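Long-range contact in N-acetylglucosaminidase (PDB 6INX), which probably hydrolyses glycosidic bonds next to N-acetylglucosamine residues, as a family 18 glycoside hydrolase built on a TIM barrel: residues R175-D186 with K229-R239. Residues are numbered along the deposited sequence; the frame is centred on the assembly and turned at random.
Sequences RYLDFVQLMTYD and KIVIGAAFYSR
V180 N donates to K229 O at 2.8 Å, V180 O accepts from V231 N, and L182 N donates to V231 O, pairing strands 179-183 and 230-235 in parallel, axes 28° apart. Past L182 the ladder is replaced by a side chain: T184, with OG1 lodged between its backbone N and carbonyl carbon (chi1 56°), takes the hydrogen bond of G233 N at 2.8 Å.

At the start of the strands K229 stretches its extended chain alongside the other backbone to give NZ to L177 O; NZ also binds Q174 O. At the far end D186 OD1 accepts twice, from Y237 OH at 2.6 Å and from R239 NE at 2.9 Å in a salt bridge; the donors approach from opposite faces of the carboxylate, whose plane stands 84° from that of the guanidinium. R239 NH1 also bonds G259 O. With an alanine in place of D186, the Y237 hydroxyl and R239 NE would probably lose the acceptor they share.

V231 CG2 meets F179 CD2 at 3.6 Å on the face that carries Q181, L182 CD1 lies against I230 CG2 on the other, and beyond the paired strands Y185 CB rests on A235 CB.

These are neighbouring staves of the TIM barrel, between strands 153-159 and 320-324. Q181 and Y185 touch M322 of the latter, while L182 and I230 pack outward on helix 213-222.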
loop_
_atom_site.group_PDB
_atom_site.type_symbol
_atom_site.label_atom_id
_atom_site.label_comp_id
_atom_site.label_asym_id
_atom_site.label_seq_id
_atom_site.Cartn_x
_atom_site.Cartn_y
_atom_site.Cartn_z
ATOM N N ARG A 175 4.916 24.680 -9.750
ATOM C CA ARG A 175 5.152 26.056 -10.178
ATOM C C ARG A 175 4.796 26.267 -11.646
ATOM O O ARG A 175 4.435 27.381 -12.043
ATOM C CB ARG A 175 6.614 26.416 -9.894
ATOM C CG ARG A 175 7.354 27.124 -11.001
ATOM C CD ARG A 175 8.835 27.258 -10.643
ATOM N NE ARG A 175 9.611 27.853 -11.729
ATOM C CZ ARG A 175 9.834 29.159 -11.859
ATOM N NH1 ARG A 175 9.341 30.012 -10.970
ATOM N NH2 ARG A 175 10.552 29.612 -12.880
ATOM N N TYR A 176 4.856 25.214 -12.459
ATOM C CA TYR A 176 4.624 25.329 -13.894
ATOM C C TYR A 176 3.194 25.012 -14.300
ATOM O O TYR A 176 2.866 25.111 -15.486
ATOM C CB TYR A 176 5.592 24.415 -14.649
ATOM C CG TYR A 176 7.004 24.695 -14.234
ATOM C CD1 TYR A 176 7.601 25.903 -14.553
ATOM C CD2 TYR A 176 7.720 23.783 -13.472
ATOM C CE1 TYR A 176 8.889 26.182 -14.153
ATOM C CE2 TYR A 176 9.014 24.056 -13.067
ATOM C CZ TYR A 176 9.587 25.261 -13.410
ATOM O OH TYR A 176 10.871 25.543 -13.003
ATOM N N LEU A 177 2.326 24.685 -13.346
ATOM C CA LEU A 177 1.001 24.160 -13.644
ATOM C C LEU A 177 -0.096 25.099 -13.163
ATOM O O LEU A 177 0.020 25.718 -12.098
ATOM C CB LEU A 177 0.803 22.821 -12.949
ATOM C CG LEU A 177 1.864 21.777 -13.275
ATOM C CD1 LEU A 177 1.537 20.510 -12.515
ATOM C CD2 LEU A 177 1.938 21.543 -14.785
ATOM N N ASP A 178 -1.172 25.181 -13.945
ATOM C CA ASP A 178 -2.354 25.907 -13.488
ATOM C C ASP A 178 -3.015 25.190 -12.325
ATOM O O ASP A 178 -3.488 25.830 -11.379
ATOM C CB ASP A 178 -3.347 26.076 -14.635
ATOM C CG ASP A 178 -2.819 26.970 -15.730
ATOM O OD1 ASP A 178 -3.063 28.192 -15.670
ATOM O OD2 ASP A 178 -2.144 26.466 -16.638
ATOM N N PHE A 179 -3.089 23.864 -12.396
ATOM C CA PHE A 179 -3.514 23.065 -11.257
ATOM C C PHE A 179 -3.020 21.638 -11.438
ATOM O O PHE A 179 -2.526 21.256 -12.506
ATOM C CB PHE A 179 -5.028 23.130 -10.996
ATOM C CG PHE A 179 -5.893 22.822 -12.190
ATOM C CD1 PHE A 179 -6.510 23.848 -12.890
ATOM C CD2 PHE A 179 -6.144 21.516 -12.581
ATOM C CE1 PHE A 179 -7.335 23.576 -13.969
ATOM C CE2 PHE A 179 -6.969 21.238 -13.664
ATOM C CZ PHE A 179 -7.564 22.270 -14.356
ATOM N N VAL A 180 -3.119 20.876 -10.345
ATOM C CA VAL A 180 -2.747 19.468 -10.276
ATOM C C VAL A 180 -4.024 18.681 -10.025
ATOM O O VAL A 180 -4.695 18.891 -9.008
ATOM C CB VAL A 180 -1.749 19.221 -9.133
ATOM C CG1 VAL A 180 -1.403 17.724 -9.022
ATOM C CG2 VAL A 180 -0.506 20.074 -9.310
ATOM N N GLN A 181 -4.357 17.760 -10.925
ATOM C CA GLN A 181 -5.526 16.905 -10.740
ATOM C C GLN A 181 -5.083 15.621 -10.057
ATOM O O GLN A 181 -4.330 14.833 -10.635
ATOM C CB GLN A 181 -6.166 16.597 -12.085
ATOM C CG GLN A 181 -6.582 17.835 -12.834
ATOM C CD GLN A 181 -7.021 17.510 -14.226
ATOM O OE1 GLN A 181 -6.202 17.137 -15.070
ATOM N NE2 GLN A 181 -8.317 17.628 -14.483
ATOM N N LEU A 182 -5.546 15.402 -8.834
ATOM C CA LEU A 182 -5.224 14.176 -8.120
ATOM C C LEU A 182 -6.203 13.095 -8.546
ATOM O O LEU A 182 -7.421 13.231 -8.367
ATOM C CB LEU A 182 -5.279 14.379 -6.605
ATOM C CG LEU A 182 -4.436 15.503 -6.024
ATOM C CD1 LEU A 182 -4.567 15.490 -4.502
ATOM C CD2 LEU A 182 -2.998 15.344 -6.478
ATOM N N MET A 183 -5.671 12.014 -9.104
ATOM C CA MET A 183 -6.515 10.912 -9.556
ATOM C C MET A 183 -6.897 10.074 -8.336
ATOM O O MET A 183 -6.380 8.978 -8.100
ATOM C CB MET A 183 -5.791 10.091 -10.614
ATOM C CG MET A 183 -5.740 10.803 -11.973
ATOM S SD MET A 183 -4.974 9.810 -13.265
ATOM C CE MET A 183 -3.305 9.807 -12.638
ATOM N N THR A 184 -7.820 10.630 -7.542
ATOM C CA THR A 184 -8.316 9.957 -6.335
ATOM C C THR A 184 -9.414 8.947 -6.696
ATOM O O THR A 184 -10.547 8.979 -6.207
ATOM C CB THR A 184 -8.741 10.959 -5.262
ATOM O OG1 THR A 184 -9.732 11.856 -5.785
ATOM C CG2 THR A 184 -7.546 11.759 -4.762
ATOM N N TYR A 185 -9.033 8.035 -7.587
ATOM C CA TYR A 185 -9.839 6.905 -8.015
ATOM C C TYR A 185 -8.864 5.821 -8.447
ATOM O O TYR A 185 -7.667 6.073 -8.616
ATOM C CB TYR A 185 -10.866 7.272 -9.106
ATOM C CG TYR A 185 -10.390 8.144 -10.246
ATOM C CD1 TYR A 185 -9.530 7.656 -11.213
ATOM C CD2 TYR A 185 -10.823 9.462 -10.362
ATOM C CE1 TYR A 185 -9.111 8.454 -12.271
ATOM C CE2 TYR A 185 -10.417 10.266 -11.429
ATOM C CZ TYR A 185 -9.554 9.754 -12.365
ATOM O OH TYR A 185 -9.131 10.528 -13.426
ATOM N N ASP A 186 -9.378 4.600 -8.618
ATOM C CA ASP A 186 -8.517 3.412 -8.766
ATOM C C ASP A 186 -7.498 3.323 -7.631
ATOM O O ASP A 186 -6.413 2.759 -7.804
ATOM C CB ASP A 186 -7.773 3.356 -10.110
ATOM C CG ASP A 186 -8.687 3.425 -11.300
ATOM O OD1 ASP A 186 -9.837 2.959 -11.211
ATOM O OD2 ASP A 186 -8.230 3.951 -12.345
ATOM N N LYS A 229 -4.363 24.959 -5.909
ATOM C CA LYS A 229 -4.063 24.251 -7.148
ATOM C C LYS A 229 -4.500 22.792 -7.146
ATOM O O LYS A 229 -4.241 22.091 -8.128
ATOM C CB LYS A 229 -2.562 24.327 -7.477
ATOM C CG LYS A 229 -2.099 25.682 -7.979
ATOM C CD LYS A 229 -0.688 25.605 -8.535
ATOM C CE LYS A 229 -0.293 26.923 -9.179
ATOM N NZ LYS A 229 1.083 26.880 -9.741
ATOM N N ILE A 230 -5.137 22.302 -6.087
ATOM C CA ILE A 230 -5.470 20.886 -5.988
ATOM C C ILE A 230 -6.899 20.660 -6.450
ATOM O O ILE A 230 -7.843 21.199 -5.865
ATOM C CB ILE A 230 -5.255 20.356 -4.565
ATOM C CG1 ILE A 230 -3.762 20.405 -4.234
ATOM C CG2 ILE A 230 -5.795 18.938 -4.454
ATOM C CD1 ILE A 230 -3.405 19.902 -2.852
ATOM N N VAL A 231 -7.051 19.821 -7.470
ATOM C CA VAL A 231 -8.341 19.371 -7.975
ATOM C C VAL A 231 -8.446 17.886 -7.635
ATOM O O VAL A 231 -7.565 17.102 -8.006
ATOM C CB VAL A 231 -8.432 19.610 -9.491
ATOM C CG1 VAL A 231 -9.657 18.921 -10.100
ATOM C CG2 VAL A 231 -8.428 21.116 -9.790
ATOM N N ILE A 232 -9.494 17.493 -6.900
ATOM C CA ILE A 232 -9.638 16.082 -6.520
ATOM C C ILE A 232 -10.451 15.317 -7.554
ATOM O O ILE A 232 -11.018 15.912 -8.472
ATOM C CB ILE A 232 -10.214 15.903 -5.102
ATOM C CG1 ILE A 232 -11.646 16.451 -5.033
ATOM C CG2 ILE A 232 -9.309 16.570 -4.081
ATOM C CD1 ILE A 232 -12.425 16.008 -3.784
ATOM N N GLY A 233 -10.507 13.998 -7.426
ATOM C CA GLY A 233 -11.097 13.136 -8.441
ATOM C C GLY A 233 -12.346 12.407 -7.985
ATOM O O GLY A 233 -12.415 11.914 -6.849
ATOM N N ALA A 234 -13.313 12.313 -8.900
ATOM C CA ALA A 234 -14.519 11.509 -8.766
ATOM C C ALA A 234 -14.586 10.530 -9.924
ATOM O O ALA A 234 -14.162 10.834 -11.045
ATOM C CB ALA A 234 -15.789 12.376 -8.796
ATOM N N ALA A 235 -15.132 9.356 -9.656
ATOM C CA ALA A 235 -15.175 8.281 -10.632
ATOM C C ALA A 235 -16.623 7.994 -10.986
ATOM O O ALA A 235 -17.447 7.766 -10.097
ATOM C CB ALA A 235 -14.524 7.018 -10.071
ATOM N N PHE A 236 -16.923 7.984 -12.284
ATOM C CA PHE A 236 -18.240 7.596 -12.782
ATOM C C PHE A 236 -18.328 6.102 -13.094
ATOM O O PHE A 236 -19.131 5.687 -13.943
ATOM C CB PHE A 236 -18.607 8.426 -14.020
ATOM C CG PHE A 236 -18.901 9.885 -13.750
ATOM C CD1 PHE A 236 -18.682 10.476 -12.516
ATOM C CD2 PHE A 236 -19.389 10.680 -14.782
ATOM C CE1 PHE A 236 -18.967 11.827 -12.310
ATOM C CE2 PHE A 236 -19.674 12.023 -14.577
ATOM C CZ PHE A 236 -19.458 12.594 -13.358
ATOM N N TYR A 237 -17.534 5.276 -12.413
ATOM C CA TYR A 237 -17.467 3.841 -12.686
ATOM C C TYR A 237 -16.969 3.160 -11.418
ATOM O O TYR A 237 -16.491 3.815 -10.484
ATOM C CB TYR A 237 -16.509 3.538 -13.856
ATOM C CG TYR A 237 -15.098 3.878 -13.455
ATOM C CD1 TYR A 237 -14.641 5.181 -13.534
ATOM C CD2 TYR A 237 -14.250 2.911 -12.908
ATOM C CE1 TYR A 237 -13.372 5.531 -13.109
ATOM C CE2 TYR A 237 -12.977 3.247 -12.490
ATOM C CZ TYR A 237 -12.552 4.556 -12.590
ATOM O OH TYR A 237 -11.303 4.896 -12.155
ATOM N N SER A 238 -17.034 1.833 -11.419
ATOM C CA SER A 238 -16.718 1.039 -10.243
ATOM C C SER A 238 -15.441 0.223 -10.408
ATOM O O SER A 238 -14.956 -0.022 -11.511
ATOM C CB SER A 238 -17.877 0.094 -9.910
ATOM O OG SER A 238 -18.049 -0.911 -10.900
ATOM N N ARG A 239 -14.915 -0.222 -9.266
ATOM C CA ARG A 239 -13.933 -1.295 -9.198
ATOM C C ARG A 239 -14.596 -2.474 -8.502
ATOM O O ARG A 239 -15.457 -2.290 -7.640
ATOM C CB ARG A 239 -12.694 -0.852 -8.400
ATOM C CG ARG A 239 -11.714 0.030 -9.191
ATOM C CD ARG A 239 -10.861 -0.806 -10.125
ATOM N NE ARG A 239 -10.095 0.028 -11.045
ATOM C CZ ARG A 239 -9.178 -0.440 -11.880
ATOM N NH1 ARG A 239 -8.883 -1.736 -11.908
ATOM N NH2 ARG A 239 -8.547 0.397 -12.691
#